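Local coordinates for protein pectinesterase 1 (Solanum lycopersicum, PDB 1XG2) that hydrolyses the methyl esters of pectin and may prepare fruit cell walls for softening by polygalacturonase, its catalytic domain being seen here in complex with an inhibitor protein, at residues L219-K224 with A246-D251. Numbering follows the deposited sequence.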
loop_
_atom_site.group_PDB
_atom_site.type_symbol
_atom_site.label_atom_id
_atom_site.label_comp_id
_atom_site.label_asym_id
_atom_site.label_seq_id
_atom_site.Cartn_x
_atom_site.Cartn_y
_atom_site.Cartn_z
ATOM N N LEU A 219 17.218 3.865 -4.251
ATOM C CA LEU A 219 16.156 4.212 -3.316
ATOM C C LEU A 219 14.770 3.921 -3.876
ATOM O O LEU A 219 13.856 3.575 -3.126
ATOM C CB LEU A 219 16.271 5.685 -2.914
ATOM C CG LEU A 219 17.538 6.044 -2.141
ATOM C CD1 LEU A 219 17.676 7.578 -2.010
ATOM C CD2 LEU A 219 17.566 5.362 -0.776
ATOM N N GLY A 220 14.602 4.081 -5.183
ATOM C CA GLY A 220 13.351 3.740 -5.825
ATOM C C GLY A 220 13.356 3.883 -7.333
ATOM O O GLY A 220 14.308 4.414 -7.922
ATOM N N ARG A 221 12.296 3.364 -7.941
ATOM C CA ARG A 221 11.981 3.580 -9.343
ATOM C C ARG A 221 10.464 3.769 -9.475
ATOM O O ARG A 221 9.698 3.238 -8.665
ATOM C CB ARG A 221 12.489 2.424 -10.218
ATOM C CG ARG A 221 11.980 1.035 -9.860
ATOM C CD ARG A 221 12.513 -0.047 -10.786
ATOM N NE ARG A 221 11.886 -1.337 -10.566
ATOM C CZ ARG A 221 11.890 -2.330 -11.453
ATOM N NH1 ARG A 221 12.501 -2.202 -12.636
ATOM N NH2 ARG A 221 11.268 -3.455 -11.170
ATOM N N PRO A 222 10.041 4.591 -10.438
ATOM C CA PRO A 222 8.622 4.964 -10.581
ATOM C C PRO A 222 7.738 3.947 -11.283
ATOM O O PRO A 222 7.549 3.991 -12.495
ATOM C CB PRO A 222 8.695 6.288 -11.346
ATOM C CG PRO A 222 9.952 6.166 -12.179
ATOM C CD PRO A 222 10.906 5.334 -11.373
ATOM N N TRP A 223 7.180 3.036 -10.491
ATOM C CA TRP A 223 6.262 2.013 -10.983
ATOM C C TRP A 223 5.106 2.693 -11.700
ATOM O O TRP A 223 4.679 2.241 -12.773
ATOM C CB TRP A 223 5.757 1.165 -9.806
ATOM C CG TRP A 223 4.763 0.080 -10.109
ATOM C CD1 TRP A 223 4.546 -0.533 -11.302
ATOM C CD2 TRP A 223 3.860 -0.539 -9.173
ATOM N NE1 TRP A 223 3.560 -1.479 -11.175
ATOM C CE2 TRP A 223 3.126 -1.509 -9.873
ATOM C CE3 TRP A 223 3.596 -0.357 -7.814
ATOM C CZ2 TRP A 223 2.140 -2.294 -9.267
ATOM C CZ3 TRP A 223 2.620 -1.135 -7.207
ATOM C CH2 TRP A 223 1.903 -2.094 -7.928
ATOM N N LYS A 224 4.618 3.790 -11.121
ATOM C CA LYS A 224 3.500 4.529 -11.711
ATOM C C LYS A 224 3.840 5.988 -11.899
ATOM O O LYS A 224 4.834 6.482 -11.369
ATOM C CB LYS A 224 2.225 4.360 -10.880
ATOM C CG LYS A 224 1.793 2.906 -10.711
ATOM C CD LYS A 224 1.250 2.336 -12.031
ATOM C CE LYS A 224 1.071 0.842 -11.979
ATOM N NZ LYS A 224 -0.273 0.483 -11.499
ATOM N N ALA A 246 16.315 5.147 -9.962
ATOM C CA ALA A 246 16.412 4.482 -11.257
ATOM C C ALA A 246 15.162 4.666 -12.092
ATOM O O ALA A 246 14.043 4.790 -11.581
ATOM C CB ALA A 246 16.683 2.999 -11.067
ATOM N N GLU A 247 15.368 4.662 -13.401
ATOM C CA GLU A 247 14.279 4.668 -14.348
ATOM C C GLU A 247 13.455 3.390 -14.216
ATOM O O GLU A 247 13.987 2.322 -13.873
ATOM C CB GLU A 247 14.849 4.777 -15.768
ATOM C CG GLU A 247 15.538 6.111 -16.036
ATOM C CD GLU A 247 16.173 6.182 -17.424
ATOM O OE1 GLU A 247 16.123 5.176 -18.151
ATOM O OE2 GLU A 247 16.719 7.251 -17.771
ATOM N N TRP A 248 12.161 3.511 -14.486
ATOM C CA TRP A 248 11.294 2.363 -14.654
ATOM C C TRP A 248 11.361 1.887 -16.104
ATOM O O TRP A 248 11.579 0.711 -16.368
ATOM C CB TRP A 248 9.847 2.719 -14.301
ATOM C CG TRP A 248 8.891 1.579 -14.468
ATOM C CD1 TRP A 248 8.059 1.354 -15.526
ATOM C CD2 TRP A 248 8.658 0.508 -13.542
ATOM N NE1 TRP A 248 7.323 0.212 -15.316
ATOM C CE2 TRP A 248 7.679 -0.331 -14.108
ATOM C CE3 TRP A 248 9.175 0.179 -12.283
ATOM C CZ2 TRP A 248 7.224 -1.477 -13.478
ATOM C CZ3 TRP A 248 8.726 -0.961 -11.655
ATOM C CH2 TRP A 248 7.749 -1.771 -12.248
ATOM N N ASP A 249 11.122 2.814 -17.030
ATOM C CA ASP A 249 11.113 2.519 -18.459
ATOM C C ASP A 249 11.445 3.795 -19.216
ATOM O O ASP A 249 10.557 4.600 -19.532
ATOM C CB ASP A 249 9.732 2.002 -18.870
ATOM C CG ASP A 249 9.676 1.563 -20.329
ATOM O OD1 ASP A 249 8.561 1.322 -20.838
ATOM O OD2 ASP A 249 10.693 1.424 -21.034
ATOM N N GLY A 250 12.730 3.993 -19.484
ATOM C CA GLY A 250 13.190 5.216 -20.112
ATOM C C GLY A 250 12.750 6.447 -19.344
ATOM O O GLY A 250 12.965 6.549 -18.126
ATOM N N ASP A 251 12.095 7.369 -20.042
ATOM C CA ASP A 251 11.693 8.632 -19.441
ATOM C C ASP A 251 10.274 8.634 -18.819
ATOM O O ASP A 251 9.769 9.684 -18.438
ATOM C CB ASP A 251 11.862 9.779 -20.452
ATOM C CG ASP A 251 10.853 9.737 -21.597
ATOM O OD1 ASP A 251 9.955 8.853 -21.627
ATOM O OD2 ASP A 251 10.897 10.576 -22.525
HETATM O O HOH W 1 14.481 -0.264 -13.836
#
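Trp248 packs its indole against Arg221 and Trp223 and its CB on Pro222 CG, and no other residue here buries as much surface. The Arg221 chain, extended from CG to NE, starts with CG in plane at the edge of the Trp248 ring and ends with NE 3.4 Å from CZ3 of Trp248. That CZ3 lies over one face of the guanidinium, whose plane is turned 52° from the ring. NE also makes a salt bridge with Asp153, the probable nucleophile; a water links NH1 to Glu247 O. Arginine suits the place, having apolar methylenes for the indole and N-H groups for Asp153 and the water. Proline offers a rigid apolar ring at the centre of an inverse gamma turn.

Over one face of Trp248 sits CA of Trp223, a CH-pi contact 3.8 Å from the six-membered-ring centroid. With CG anti to the backbone N (chi1 178°), the Trp223 indole runs alongside that of Trp248, pointing the same way, and CD1 of Trp223 comes within 3.6 Å of CH2 of Trp248. Arg221 and Trp223 probably both bind substrate, as in related pectinesterases. The backbones run close at Ala246, whose small side chain is consistent with the tight fit: its N donates a nearly straight bond to Gly220 O (3.0 Å).

The contact ties the end of strand 217-220, an outermost strand of its parallel beta-helix sheet, to the loop between strands 235-236 and 258-262, with strand 179-184 touching Arg221 and Ala246.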